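Local atomic coordinates of GrgF (Penicillium sp. sh18, PDB entry 6LZH), a protein that acts as a polyketide transferase of the alpha/beta hydrolase fold in gregatin A biosynthesis, probably joining two polyketide chains by Claisen condensation. Residues 52-61 with 278-288. Residues are numbered along the deposited sequence; the frame is centred on the assembly and turned at random.
Sequences IAKWFQEHGI and ESILNRQLDFL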
loop_
_atom_site.group_PDB
_atom_site.type_symbol
_atom_site.label_atom_id
_atom_site.label_comp_id
_atom_site.label_asym_id
_atom_site.label_seq_id
_atom_site.Cartn_x
_atom_site.Cartn_y
_atom_site.Cartn_z
ATOM N N ILE A 52 0.145 25.204 -17.596
ATOM C CA ILE A 52 -1.225 25.017 -17.136
ATOM C C ILE A 52 -1.436 25.714 -15.792
ATOM O O ILE A 52 -2.481 26.344 -15.555
ATOM C CB ILE A 52 -1.557 23.517 -17.069
ATOM C CG1 ILE A 52 -1.519 22.904 -18.481
ATOM C CG2 ILE A 52 -2.909 23.323 -16.435
ATOM C CD1 ILE A 52 -1.731 21.352 -18.542
ATOM N N ALA A 53 -0.468 25.592 -14.877
ATOM C CA ALA A 53 -0.546 26.338 -13.623
ATOM C C ALA A 53 -0.676 27.834 -13.891
ATOM O O ALA A 53 -1.514 28.518 -13.284
ATOM C CB ALA A 53 0.686 26.054 -12.763
ATOM N N LYS A 54 0.142 28.353 -14.816
ATOM C CA LYS A 54 0.078 29.771 -15.157
ATOM C C LYS A 54 -1.315 30.165 -15.638
ATOM O O LYS A 54 -1.838 31.222 -15.256
ATOM C CB LYS A 54 1.129 30.087 -16.227
ATOM C CG LYS A 54 1.202 31.564 -16.587
ATOM C CD LYS A 54 1.875 32.356 -15.476
ATOM C CE LYS A 54 2.145 33.805 -15.867
ATOM N NZ LYS A 54 1.372 34.769 -15.013
ATOM N N TRP A 55 -1.939 29.319 -16.468
ATOM C CA TRP A 55 -3.293 29.598 -16.942
ATOM C C TRP A 55 -4.293 29.650 -15.787
ATOM O O TRP A 55 -5.133 30.554 -15.728
ATOM C CB TRP A 55 -3.708 28.542 -17.970
ATOM C CG TRP A 55 -4.996 28.831 -18.694
ATOM C CD1 TRP A 55 -5.131 29.385 -19.945
ATOM C CD2 TRP A 55 -6.331 28.559 -18.232
ATOM N NE1 TRP A 55 -6.458 29.474 -20.271
ATOM C CE2 TRP A 55 -7.214 28.974 -19.244
ATOM C CE3 TRP A 55 -6.861 28.008 -17.058
ATOM C CZ2 TRP A 55 -8.608 28.857 -19.123
ATOM C CZ3 TRP A 55 -8.249 27.890 -16.933
ATOM C CH2 TRP A 55 -9.105 28.307 -17.965
ATOM N N PHE A 56 -4.259 28.652 -14.889
ATOM C CA PHE A 56 -5.145 28.667 -13.722
ATOM C C PHE A 56 -4.868 29.875 -12.837
ATOM O O PHE A 56 -5.798 30.502 -12.313
ATOM C CB PHE A 56 -4.987 27.378 -12.893
ATOM C CG PHE A 56 -5.702 26.176 -13.474
ATOM C CD1 PHE A 56 -7.044 26.238 -13.807
ATOM C CD2 PHE A 56 -5.018 24.981 -13.686
ATOM C CE1 PHE A 56 -7.701 25.123 -14.351
ATOM C CE2 PHE A 56 -5.666 23.865 -14.241
ATOM C CZ PHE A 56 -7.001 23.934 -14.555
ATOM N N GLN A 57 -3.590 30.180 -12.615
ATOM C CA GLN A 57 -3.232 31.363 -11.832
ATOM C C GLN A 57 -3.854 32.627 -12.433
ATOM O O GLN A 57 -4.387 33.479 -11.708
ATOM C CB GLN A 57 -1.704 31.477 -11.765
ATOM C CG GLN A 57 -1.173 32.682 -10.987
ATOM C CD GLN A 57 0.307 32.914 -11.189
ATOM O OE1 GLN A 57 0.886 32.531 -12.213
ATOM N NE2 GLN A 57 0.937 33.559 -10.210
ATOM N N GLU A 58 -3.806 32.753 -13.766
ATOM C CA GLU A 58 -4.375 33.912 -14.444
ATOM C C GLU A 58 -5.885 33.977 -14.290
ATOM O O GLU A 58 -6.465 35.056 -14.456
ATOM C CB GLU A 58 -3.996 33.895 -15.928
ATOM C CG GLU A 58 -2.577 34.329 -16.207
ATOM C CD GLU A 58 -2.130 33.969 -17.600
ATOM O OE1 GLU A 58 -2.881 33.258 -18.297
ATOM O OE2 GLU A 58 -1.034 34.399 -17.996
ATOM N N HIS A 59 -6.531 32.851 -13.976
ATOM C CA HIS A 59 -7.958 32.798 -13.690
ATOM C C HIS A 59 -8.260 32.741 -12.195
ATOM O O HIS A 59 -9.336 32.284 -11.800
ATOM C CB HIS A 59 -8.585 31.609 -14.427
ATOM C CG HIS A 59 -8.591 31.783 -15.916
ATOM N ND1 HIS A 59 -7.460 31.628 -16.690
ATOM C CD2 HIS A 59 -9.580 32.153 -16.765
ATOM C CE1 HIS A 59 -7.756 31.878 -17.953
ATOM N NE2 HIS A 59 -9.038 32.195 -18.025
ATOM N N GLY A 60 -7.341 33.193 -11.355
ATOM C CA GLY A 60 -7.638 33.377 -9.949
ATOM C C GLY A 60 -7.385 32.187 -9.052
ATOM O O GLY A 60 -7.770 32.227 -7.872
ATOM N N ILE A 61 -6.735 31.138 -9.543
ATOM C CA ILE A 61 -6.483 29.947 -8.737
ATOM C C ILE A 61 -5.005 29.884 -8.377
ATOM O O ILE A 61 -4.149 29.827 -9.269
ATOM C CB ILE A 61 -6.902 28.662 -9.468
ATOM C CG1 ILE A 61 -8.396 28.686 -9.778
ATOM C CG2 ILE A 61 -6.513 27.440 -8.622
ATOM C CD1 ILE A 61 -8.772 27.774 -10.939
ATOM N N GLU A 278 -7.252 25.877 -24.545
ATOM C CA GLU A 278 -8.067 26.898 -23.888
ATOM C C GLU A 278 -9.446 26.346 -23.547
ATOM O O GLU A 278 -9.971 26.558 -22.447
ATOM C CB GLU A 278 -8.196 28.140 -24.788
ATOM C CG GLU A 278 -9.150 29.201 -24.253
ATOM C CD GLU A 278 -8.506 30.071 -23.175
ATOM O OE1 GLU A 278 -7.264 30.040 -23.037
ATOM O OE2 GLU A 278 -9.238 30.805 -22.480
ATOM N N SER A 279 -10.056 25.631 -24.488
ATOM C CA SER A 279 -11.377 25.090 -24.222
ATOM C C SER A 279 -11.319 23.935 -23.230
ATOM O O SER A 279 -12.238 23.780 -22.410
ATOM C CB SER A 279 -12.033 24.665 -25.536
ATOM O OG SER A 279 -13.227 23.963 -25.274
ATOM N N ILE A 280 -10.242 23.142 -23.271
ATOM C CA ILE A 280 -10.056 22.067 -22.297
ATOM C C ILE A 280 -10.000 22.646 -20.887
ATOM O O ILE A 280 -10.680 22.172 -19.964
ATOM C CB ILE A 280 -8.777 21.266 -22.626
ATOM C CG1 ILE A 280 -8.907 20.574 -23.994
ATOM C CG2 ILE A 280 -8.457 20.272 -21.507
ATOM C CD1 ILE A 280 -7.617 19.812 -24.442
ATOM N N LEU A 281 -9.203 23.704 -20.705
ATOM C CA LEU A 281 -9.030 24.261 -19.365
ATOM C C LEU A 281 -10.255 25.069 -18.922
ATOM O O LEU A 281 -10.571 25.096 -17.724
ATOM C CB LEU A 281 -7.745 25.096 -19.322
ATOM C CG LEU A 281 -6.446 24.303 -19.548
ATOM C CD1 LEU A 281 -5.222 25.203 -19.442
ATOM C CD2 LEU A 281 -6.326 23.140 -18.559
ATOM N N ASN A 282 -10.945 25.743 -19.852
ATOM C CA ASN A 282 -12.181 26.446 -19.486
ATOM C C ASN A 282 -13.215 25.488 -18.924
ATOM O O ASN A 282 -13.942 25.825 -17.978
ATOM C CB ASN A 282 -12.763 27.171 -20.689
ATOM C CG ASN A 282 -12.225 28.564 -20.814
ATOM O OD1 ASN A 282 -11.960 29.211 -19.803
ATOM N ND2 ASN A 282 -12.033 29.034 -22.049
ATOM N N ARG A 283 -13.295 24.292 -19.506
ATOM C CA ARG A 283 -14.212 23.265 -19.014
ATOM C C ARG A 283 -13.866 22.863 -17.583
ATOM O O ARG A 283 -14.746 22.805 -16.713
ATOM C CB ARG A 283 -14.175 22.065 -19.962
ATOM C CG ARG A 283 -14.838 20.783 -19.435
ATOM C CD ARG A 283 -16.368 20.910 -19.333
ATOM N NE ARG A 283 -16.959 19.633 -18.949
ATOM C CZ ARG A 283 -17.149 18.633 -19.803
ATOM N NH1 ARG A 283 -16.816 18.784 -21.075
ATOM N NH2 ARG A 283 -17.676 17.486 -19.384
ATOM N N GLN A 284 -12.577 22.615 -17.314
ATOM C CA GLN A 284 -12.133 22.261 -15.967
ATOM C C GLN A 284 -12.321 23.424 -15.005
ATOM O O GLN A 284 -12.694 23.225 -13.849
ATOM C CB GLN A 284 -10.662 21.835 -15.989
ATOM C CG GLN A 284 -10.433 20.513 -16.720
ATOM C CD GLN A 284 -8.964 20.227 -16.985
ATOM O OE1 GLN A 284 -8.097 20.590 -16.195
ATOM N NE2 GLN A 284 -8.679 19.574 -18.114
ATOM N N LEU A 285 -12.052 24.642 -15.468
ATOM C CA LEU A 285 -12.311 25.820 -14.651
ATOM C C LEU A 285 -13.797 25.938 -14.300
ATOM O O LEU A 285 -14.154 26.279 -13.164
ATOM C CB LEU A 285 -11.820 27.062 -15.398
ATOM C CG LEU A 285 -12.183 28.381 -14.726
ATOM C CD1 LEU A 285 -11.323 28.535 -13.485
ATOM C CD2 LEU A 285 -11.959 29.530 -15.710
ATOM N N ASP A 286 -14.677 25.647 -15.257
ATOM C CA ASP A 286 -16.111 25.697 -14.982
ATOM C C ASP A 286 -16.507 24.644 -13.947
ATOM O O ASP A 286 -17.302 24.917 -13.039
ATOM C CB ASP A 286 -16.897 25.491 -16.284
ATOM C CG ASP A 286 -18.371 25.791 -16.120
ATOM O OD1 ASP A 286 -18.706 26.979 -15.942
ATOM O OD2 ASP A 286 -19.197 24.843 -16.134
ATOM N N PHE A 287 -15.954 23.436 -14.074
ATOM C CA PHE A 287 -16.155 22.401 -13.063
ATOM C C PHE A 287 -15.758 22.903 -11.682
ATOM O O PHE A 287 -16.520 22.783 -10.722
ATOM C CB PHE A 287 -15.349 21.160 -13.443
ATOM C CG PHE A 287 -15.286 20.118 -12.364
ATOM C CD1 PHE A 287 -16.338 19.241 -12.165
ATOM C CD2 PHE A 287 -14.167 20.006 -11.549
ATOM C CE1 PHE A 287 -16.275 18.260 -11.164
ATOM C CE2 PHE A 287 -14.105 19.019 -10.543
ATOM C CZ PHE A 287 -15.149 18.169 -10.355
ATOM N N LEU A 288 -14.558 23.475 -11.571
ATOM C CA LEU A 288 -14.096 24.006 -10.291
ATOM C C LEU A 288 -14.986 25.139 -9.790
ATOM O O LEU A 288 -15.262 25.227 -8.586
ATOM C CB LEU A 288 -12.646 24.475 -10.414
ATOM C CG LEU A 288 -11.585 23.376 -10.689
ATOM C CD1 LEU A 288 -10.189 23.961 -10.866
ATOM C CD2 LEU A 288 -11.555 22.294 -9.595
HETATM O O HOH W 1 -11.812 31.792 -19.258
#
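Trp55 lies as a knob among Glu278, Leu281, Asn282 and Leu285. Leu281 CB sits over one face, 3.6 Å from the centroid of the six-membered ring of Trp55, a CH-pi contact. On the opposite face is His59 CE1, 3.2 Å above the Trp55 ring plane and displaced toward the rim. At the edge, Trp55 NE1 donates to Glu278 OE1 at 2.9 Å, nearly straight at 161°, though the oxygen is met from above the carboxylate plane. Beside this bond, Asn282 OD1 approaches Trp55 CZ2 at 3.4 Å, near the ring plane. The indole reaches across because CG stands anti to the backbone N (chi1 -171°). His59 is itself held by ND1 donating to Trp55 O at 2.7 Å, while a water joins its NE2, weakly, to Asn282 OD1. Were Trp55 cut back to an alanine, Glu278 OE1 would probably lose its indole donor and a gap would be likely between Leu281 and His59. Deeper in, Leu281 CD2 meets Ile52 CG2 at 4.0 Å and also touches Phe56 CZ, and Ile61 CD1 packs on Leu285 CD1 at 3.7 Å. Gln284 OE1, at the edge of the Phe56 ring, accepts a hydrogen bond from Trp112 NE1. Helix 49-58 closes in a Schellman motif: Ile61 N bonds to Phe56 O and Gly60 N to Gln57 O, with Gly60, at positive phi, as C-prime residue. With segment axes 11.2 Å apart and crossing at -52°, helices 49-58 and 277-292 pack together against the central, mostly parallel sheet of the alpha/beta hydrolase fold.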